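Local atomic coordinates of transcriptional regulator, LacI family (Burkholderia phymatum, PDB entry 2RGY), a protein that probably represses or activates genes as a LacI-family DNA-binding regulator whose periplasmic-binding-protein-like part senses a small ligand, perhaps a sugar. Residues H112-G115 / G116-A120; S141-V144 / E145-G149; G149-D152 / E153-R156; A178-C181 / Q182-S186. All coordinates share one frame; numbering follows the deposited sequence.

How the contacts relate
Contacts 1 to 4 follow one another along the chain, all on helices of the lobe built on the mixed sheet. Contact 1 lies on helix 112-125, contacts 2 and 3 are successive parts of helix 141-155 sharing G149, and contact 4 lies on helix 173-186. The centre of contact 1 lies about 8 Å from that of contact 2 and about 9 Å from that of contact 3, and side chains touch, so these two helices pack together. Contact 4 stands apart, its centre about 22 or 23 Å from the others. Helix 141-155 meets V133 and S135, helix 173-186 A132 and I134, which places them on opposite faces of strand 131-135, as in a three-layer α/β lobe.

Contact 1. Residues H112-G115 / G116-A120; sequences HRRG and GELAA
The guanidinium of R114 is met on one face by L118 CD2, which stands 3.6 Å above its plane and over its centre. At the edge comes E117 OE1, a little tilted from that plane, to form a salt bridge with R114 NH1 at 2.8 Å. The bond is bent, its N-H...O angle 133°, and the carboxylate stands nearly upright against the guanidinium, the planes 83° apart. The arginine gets there by a kink: chi2 of 67° bends it forward, over the following turn, while E117 reaches outward with its chain extended. L118 CD2 is 3.7 Å from R114 CZ, and the side chains of R114 and L118 both touch V272. H112, whose CB points away from the following turn, has its imidazole hydrogen-bonded through NE2 to N97 OD1 and through ND1 to Y224 OH. The backbone is regular: G116 N bonds to H112 O at 2.9 Å and L118 N to R114 O at 3.0 Å. At the helix start D111 OD2 accepts a bond from R114 N. A charged i to i+3 pair beside an apolar i+4 neighbour is a familiar pattern of an α-helix surface, here the first turns of helix 112-125.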
# COMPACT_ATOMS: atom_id res chain seq x y z
N HIS A 112 -8.25 5.30 -20.64
CA HIS A 112 -8.73 4.01 -20.15
C HIS A 112 -9.34 3.14 -21.25
O HIS A 112 -9.29 1.91 -21.17
CB HIS A 112 -9.76 4.21 -19.04
CG HIS A 112 -9.17 4.71 -17.75
ND1 HIS A 112 -8.18 4.03 -17.08
CD2 HIS A 112 -9.43 5.83 -17.03
CE1 HIS A 112 -7.85 4.71 -15.99
NE2 HIS A 112 -8.59 5.80 -15.94
N ARG A 113 -9.91 3.77 -22.27
CA ARG A 113 -10.52 3.03 -23.38
C ARG A 113 -9.40 2.21 -24.00
O ARG A 113 -9.52 1.00 -24.19
CB ARG A 113 -11.09 4.01 -24.40
CG ARG A 113 -11.99 3.40 -25.46
CD ARG A 113 -12.45 4.49 -26.42
NE ARG A 113 -13.83 4.32 -26.85
CZ ARG A 113 -14.44 5.08 -27.76
NH1 ARG A 113 -13.78 6.09 -28.34
NH2 ARG A 113 -15.70 4.84 -28.11
N ARG A 114 -8.30 2.89 -24.31
CA ARG A 114 -7.14 2.25 -24.90
C ARG A 114 -6.58 1.20 -23.94
O ARG A 114 -6.07 0.16 -24.36
CB ARG A 114 -6.07 3.30 -25.20
CG ARG A 114 -4.72 2.76 -25.58
CD ARG A 114 -4.73 2.03 -26.91
NE ARG A 114 -3.37 1.72 -27.30
CZ ARG A 114 -3.03 1.08 -28.42
NH1 ARG A 114 -3.97 0.69 -29.27
NH2 ARG A 114 -1.75 0.84 -28.68
N GLY A 115 -6.67 1.48 -22.65
CA GLY A 115 -6.19 0.54 -21.65
C GLY A 115 -6.95 -0.77 -21.71
O GLY A 115 -6.35 -1.84 -21.72
N GLY A 116 -8.28 -0.69 -21.76
CA GLY A 116 -9.09 -1.90 -21.84
C GLY A 116 -8.82 -2.63 -23.14
O GLY A 116 -8.74 -3.86 -23.17
N GLU A 117 -8.65 -1.87 -24.21
CA GLU A 117 -8.38 -2.43 -25.53
C GLU A 117 -7.12 -3.31 -25.49
O GLU A 117 -7.14 -4.44 -25.97
CB GLU A 117 -8.21 -1.29 -26.53
CG GLU A 117 -7.85 -1.69 -27.93
CD GLU A 117 -7.73 -0.47 -28.83
OE1 GLU A 117 -6.60 -0.18 -29.30
OE2 GLU A 117 -8.77 0.19 -29.06
N LEU A 118 -6.06 -2.78 -24.89
CA LEU A 118 -4.79 -3.51 -24.78
C LEU A 118 -4.92 -4.79 -23.95
O LEU A 118 -4.27 -5.79 -24.24
CB LEU A 118 -3.71 -2.61 -24.17
CG LEU A 118 -3.21 -1.43 -25.01
CD1 LEU A 118 -2.21 -0.60 -24.22
CD2 LEU A 118 -2.55 -1.95 -26.27
N ALA A 119 -5.75 -4.75 -22.92
CA ALA A 119 -5.96 -5.92 -22.07
C ALA A 119 -6.59 -7.03 -22.90
O ALA A 119 -6.16 -8.18 -22.86
CB ALA A 119 -6.86 -5.56 -20.91
N ALA A 120 -7.61 -6.67 -23.67
CA ALA A 120 -8.29 -7.64 -24.51
C ALA A 120 -7.34 -8.18 -25.57
O ALA A 120 -7.28 -9.39 -25.79
CB ALA A 120 -9.52 -7.02 -25.16

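Contact 2. Residues S141-V144 / E145-G149; sequences SDNV and ERLDG
R146 reaches back along its own helix to D142, one turn earlier. R146 CB sits 3.2 Å from D142 O, and the extended start of the chain (chi1 -170°) carries CG and CD outward before a bend at chi3 of -44° turns the end toward the helix start. R146 NE then lies 3.1 Å from D142 O, a weak hydrogen bond strongly bent at the hydrogen; the same oxygen receives weak bonds from R146 N and R146 NH2. One face of the guanidinium lies over N143 CA. R146 NH2 reaches D142 OD2 at 3.1 Å in a salt bridge, with side chains side by side and planes 72° apart, while R146 NH1 is hydrogen-bonded outside the pair to A196 O. The helix belongs to the β-α-β unit of strands 131-135 and 166-168. D142 also touches H76 and N97 from the parallel-sheet lobe, and R146 touches Y224 beside the mixed sheet. The pair thus sits where the lobes meet, as the ligand cleft does in LacI-family proteins. Two stronger backbone bonds follow: L147 N to N143 O at 2.9 Å and D148 N to V144 O at 2.8 Å. D148 OD1 forms a salt bridge with R161 NH1.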
# COMPACT_ATOMS: atom_id res chain seq x y z
N SER A 141 -16.70 5.79 -13.74
CA SER A 141 -16.45 6.12 -15.14
C SER A 141 -15.13 5.56 -15.66
O SER A 141 -15.03 5.18 -16.82
CB SER A 141 -16.50 7.64 -15.36
OG SER A 141 -15.39 8.29 -14.76
N ASP A 142 -14.10 5.52 -14.82
CA ASP A 142 -12.82 4.99 -15.26
C ASP A 142 -12.99 3.50 -15.56
O ASP A 142 -12.29 2.94 -16.41
CB ASP A 142 -11.77 5.19 -14.17
CG ASP A 142 -12.24 4.74 -12.81
OD1 ASP A 142 -13.38 5.08 -12.43
OD2 ASP A 142 -11.47 4.05 -12.10
N ASN A 143 -13.95 2.87 -14.89
CA ASN A 143 -14.19 1.45 -15.09
C ASN A 143 -15.01 1.22 -16.35
O ASN A 143 -14.71 0.33 -17.14
CB ASN A 143 -14.91 0.85 -13.88
CG ASN A 143 -15.11 -0.65 -14.00
OD1 ASN A 143 -16.18 -1.12 -14.40
ND2 ASN A 143 -14.08 -1.41 -13.67
N VAL A 144 -16.03 2.04 -16.54
CA VAL A 144 -16.89 1.90 -17.71
C VAL A 144 -16.13 2.04 -19.04
O VAL A 144 -16.40 1.29 -19.98
CB VAL A 144 -18.03 2.92 -17.67
CG1 VAL A 144 -18.90 2.79 -18.92
CG2 VAL A 144 -18.88 2.69 -16.42
N GLU A 145 -15.20 2.98 -19.11
CA GLU A 145 -14.45 3.21 -20.34
C GLU A 145 -13.41 2.12 -20.52
O GLU A 145 -13.03 1.78 -21.63
CB GLU A 145 -13.80 4.58 -20.31
CG GLU A 145 -14.73 5.66 -20.83
CD GLU A 145 -14.48 7.01 -20.21
OE1 GLU A 145 -13.29 7.42 -20.16
OE2 GLU A 145 -15.46 7.67 -19.78
N ARG A 146 -12.95 1.59 -19.40
CA ARG A 146 -11.99 0.51 -19.38
C ARG A 146 -12.66 -0.71 -20.01
O ARG A 146 -12.10 -1.38 -20.89
CB ARG A 146 -11.63 0.23 -17.92
CG ARG A 146 -10.47 -0.68 -17.68
CD ARG A 146 -10.12 -0.61 -16.19
NE ARG A 146 -10.12 0.78 -15.73
CZ ARG A 146 -9.71 1.19 -14.53
NH1 ARG A 146 -9.26 0.32 -13.64
NH2 ARG A 146 -9.76 2.48 -14.22
N LEU A 147 -13.88 -1.00 -19.57
CA LEU A 147 -14.64 -2.13 -20.09
C LEU A 147 -15.06 -1.87 -21.54
O LEU A 147 -15.04 -2.77 -22.37
CB LEU A 147 -15.90 -2.38 -19.25
CG LEU A 147 -15.75 -2.81 -17.80
CD1 LEU A 147 -17.14 -3.02 -17.20
CD2 LEU A 147 -14.94 -4.10 -17.71
N ASP A 148 -15.47 -0.64 -21.83
CA ASP A 148 -15.88 -0.30 -23.18
C ASP A 148 -14.77 -0.65 -24.17
O ASP A 148 -15.02 -1.31 -25.17
CB ASP A 148 -16.22 1.18 -23.27
CG ASP A 148 -17.61 1.49 -22.75
OD1 ASP A 148 -18.24 0.62 -22.09
OD2 ASP A 148 -18.09 2.62 -23.00
N GLY A 149 -13.55 -0.20 -23.88
CA GLY A 149 -12.42 -0.49 -24.75
C GLY A 149 -12.16 -1.98 -24.83
O GLY A 149 -11.82 -2.51 -25.90

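Contact 3. Residues G149-D152 / E153-R156; sequences GFFD and ELAR
F150 and L154 are brought together by differing first torsions: F150 holds CG opposite its own nitrogen (chi1 -179°), whereas L154 holds CG opposite the carbonyl carbon (chi1 -62°). The leucine therefore leans back over the preceding turn. L154 CD1 comes 3.6 Å from F150 CE2, and L154 CD2 lies over one face of that ring, off toward the rim. The same L154 CD1 also reaches F151 CD1 at 3.8 Å, so one methyl touches both phenylalanines. F150 turns an edge to the F151 face, with F150 CD2 over its centre, while F151 CE1 lies in the plane of the F150 ring at its edge. On the outer side a water joins the next pair: it donates to D152 OD2 at 3.0 Å and accepts from R156 NH2 at 2.6 Å. The charged atoms of D152 and R156 do not meet directly, and the guanidinium instead has one face over D152 C. R156 NH1 makes a salt bridge with E153 OE1 at 3.0 Å, though the hydrogen bond within it is weak. Backbone bonds keep the spacing, A155 N to F151 O being 2.9 Å. Inward, F150 stacks on F194 and touches V133 of strand 131-135, and L154 touches L131. A120 of helix 112-125 lies against both F150 and L154, while F151 packs on R161 and V164 in the link to strand 166-168.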
# COMPACT_ATOMS: atom_id res chain seq x y z
N GLY A 149 -13.55 -0.20 -23.88
CA GLY A 149 -12.42 -0.49 -24.75
C GLY A 149 -12.16 -1.98 -24.83
O GLY A 149 -11.82 -2.51 -25.90
N PHE A 150 -12.31 -2.67 -23.71
CA PHE A 150 -12.10 -4.11 -23.67
C PHE A 150 -13.07 -4.79 -24.64
O PHE A 150 -12.67 -5.59 -25.48
CB PHE A 150 -12.35 -4.63 -22.26
CG PHE A 150 -12.14 -6.10 -22.11
CD1 PHE A 150 -10.85 -6.64 -22.01
CD2 PHE A 150 -13.23 -6.97 -22.03
CE1 PHE A 150 -10.66 -8.01 -21.83
CE2 PHE A 150 -13.05 -8.34 -21.85
CZ PHE A 150 -11.76 -8.86 -21.75
N PHE A 151 -14.35 -4.45 -24.51
CA PHE A 151 -15.37 -5.06 -25.35
C PHE A 151 -15.39 -4.60 -26.80
O PHE A 151 -15.92 -5.32 -27.65
CB PHE A 151 -16.73 -4.89 -24.70
CG PHE A 151 -16.91 -5.74 -23.48
CD1 PHE A 151 -16.93 -7.13 -23.59
CD2 PHE A 151 -17.02 -5.17 -22.21
CE1 PHE A 151 -17.05 -7.95 -22.46
CE2 PHE A 151 -17.14 -5.97 -21.06
CZ PHE A 151 -17.16 -7.37 -21.19
N ASP A 152 -14.81 -3.43 -27.09
CA ASP A 152 -14.75 -2.98 -28.48
C ASP A 152 -13.81 -3.94 -29.18
O ASP A 152 -14.11 -4.45 -30.25
CB ASP A 152 -14.18 -1.56 -28.60
CG ASP A 152 -15.15 -0.48 -28.16
OD1 ASP A 152 -16.37 -0.73 -28.14
OD2 ASP A 152 -14.68 0.64 -27.85
N GLU A 153 -12.66 -4.18 -28.56
CA GLU A 153 -11.65 -5.09 -29.12
C GLU A 153 -12.22 -6.50 -29.29
O GLU A 153 -11.94 -7.17 -30.29
CB GLU A 153 -10.43 -5.12 -28.20
CG GLU A 153 -9.27 -5.97 -28.70
CD GLU A 153 -8.62 -5.42 -29.96
OE1 GLU A 153 -8.71 -4.20 -30.22
OE2 GLU A 153 -8.01 -6.22 -30.70
N LEU A 154 -13.01 -6.94 -28.33
CA LEU A 154 -13.62 -8.27 -28.41
C LEU A 154 -14.58 -8.33 -29.60
O LEU A 154 -14.62 -9.33 -30.31
CB LEU A 154 -14.40 -8.62 -27.13
CG LEU A 154 -13.71 -8.72 -25.76
CD1 LEU A 154 -14.46 -9.73 -24.90
CD2 LEU A 154 -12.26 -9.14 -25.92
N ALA A 155 -15.34 -7.25 -29.79
CA ALA A 155 -16.31 -7.18 -30.88
C ALA A 155 -15.62 -7.30 -32.23
O ALA A 155 -16.16 -7.91 -33.15
CB ALA A 155 -17.10 -5.89 -30.80
N ARG A 156 -14.43 -6.70 -32.35
CA ARG A 156 -13.66 -6.75 -33.59
C ARG A 156 -13.23 -8.18 -33.90
O ARG A 156 -12.84 -8.49 -35.03
CB ARG A 156 -12.40 -5.88 -33.50
CG ARG A 156 -12.65 -4.40 -33.53
CD ARG A 156 -11.36 -3.60 -33.33
NE ARG A 156 -11.67 -2.21 -33.04
CZ ARG A 156 -11.42 -1.61 -31.88
NH1 ARG A 156 -10.85 -2.28 -30.89
NH2 ARG A 156 -11.79 -0.35 -31.70
O HOH W 1 -12.40 1.12 -29.67

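Contact 4. Residues A178-C181 / Q182-S186; sequences AATC and QLLES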
# COMPACT_ATOMS: atom_id res chain seq x y z
N ALA A 178 -13.86 -12.49 -3.55
CA ALA A 178 -15.25 -12.91 -3.61
C ALA A 178 -15.73 -13.01 -5.06
O ALA A 178 -16.52 -13.89 -5.41
CB ALA A 178 -16.12 -11.92 -2.84
N ALA A 179 -15.26 -12.10 -5.90
CA ALA A 179 -15.68 -12.10 -7.30
C ALA A 179 -15.10 -13.31 -8.03
O ALA A 179 -15.75 -13.89 -8.89
CB ALA A 179 -15.24 -10.80 -7.97
N THR A 180 -13.87 -13.69 -7.67
CA THR A 180 -13.26 -14.85 -8.32
C THR A 180 -14.04 -16.09 -7.92
O THR A 180 -14.32 -16.95 -8.75
CB THR A 180 -11.76 -15.02 -7.93
OG1 THR A 180 -11.02 -13.86 -8.32
CG2 THR A 180 -11.18 -16.23 -8.64
N CYS A 181 -14.40 -16.18 -6.64
CA CYS A 181 -15.17 -17.32 -6.16
C CYS A 181 -16.52 -17.41 -6.88
O CYS A 181 -16.93 -18.49 -7.31
CB CYS A 181 -15.39 -17.22 -4.65
SG CYS A 181 -13.87 -17.41 -3.72
N GLN A 182 -17.20 -16.28 -7.00
CA GLN A 182 -18.49 -16.25 -7.67
C GLN A 182 -18.34 -16.74 -9.11
O GLN A 182 -19.19 -17.47 -9.62
CB GLN A 182 -19.06 -14.83 -7.66
CG GLN A 182 -20.49 -14.72 -8.20
CD GLN A 182 -21.01 -13.29 -8.25
OE1 GLN A 182 -20.94 -12.55 -7.26
NE2 GLN A 182 -21.55 -12.90 -9.40
N LEU A 183 -17.23 -16.37 -9.75
CA LEU A 183 -16.97 -16.77 -11.12
C LEU A 183 -16.79 -18.28 -11.25
O LEU A 183 -17.42 -18.92 -12.08
CB LEU A 183 -15.73 -16.06 -11.65
CG LEU A 183 -15.24 -16.45 -13.04
CD1 LEU A 183 -16.32 -16.15 -14.09
CD2 LEU A 183 -13.95 -15.71 -13.35
N LEU A 184 -15.92 -18.85 -10.42
CA LEU A 184 -15.65 -20.29 -10.44
C LEU A 184 -16.88 -21.12 -10.09
O LEU A 184 -17.07 -22.22 -10.62
CB LEU A 184 -14.54 -20.62 -9.44
CG LEU A 184 -13.20 -19.98 -9.76
CD1 LEU A 184 -12.22 -20.21 -8.62
CD2 LEU A 184 -12.68 -20.57 -11.06
N GLU A 185 -17.69 -20.59 -9.18
CA GLU A 185 -18.91 -21.26 -8.74
C GLU A 185 -19.96 -21.27 -9.85
O GLU A 185 -20.77 -22.20 -9.94
CB GLU A 185 -19.48 -20.54 -7.51
CG GLU A 185 -18.73 -20.82 -6.20
CD GLU A 185 -19.07 -19.82 -5.08
OE1 GLU A 185 -20.15 -19.19 -5.14
OE2 GLU A 185 -18.25 -19.66 -4.14
N SER A 186 -19.93 -20.25 -10.70
CA SER A 186 -20.90 -20.17 -11.79
C SER A 186 -20.65 -21.27 -12.80
O SER A 186 -21.56 -21.65 -13.53
CB SER A 186 -20.83 -18.81 -12.49
OG SER A 186 -19.77 -18.78 -13.44
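C181 O is held by E185 N at 2.9 Å, the shortest sound backbone bond across this turn, with an N-H...O angle of 154°. The glutamate side chain rises beside the same oxygen: E185 CG lies 3.1 Å from C181 O before the chain carries on in extended form. E185 OE2 ends alongside C181 CB at 3.8 Å, a contact of carbon with oxygen and not a polar bond. One residue earlier the pattern repeats with apolar ends. L184 N bonds to T180 O at 3.0 Å, with a nearly straight N-H...O angle of 170°. T180 and L184 point the same way, and T180 CG2 comes 4.1 Å from L184 CD1. The threonine's two branches divide: chi1 of -60° puts CG2 opposite the backbone nitrogen, on the leucine's side, and OG1 beside that nitrogen, hydrogen-bonded to G176 O. Helix 173-186 is the crossover helix joining strands 166-168 and 192-195 of the mixed sheet, and it runs over A132 and I134 of strand 131-135. T180 packs between that strand and A204, R207 and F208 of helix 198-210, while L183 touches P165 and F190, and L184 touches L211 and I213. Q182 and E185 are on the exposed side. Toward the end of the helix S186 OG donates to L183 O at 2.7 Å, an oxygen also met weakly by S186 N, and is hydrogen-bonded to A188 N in the chain that leads to strand 192-195.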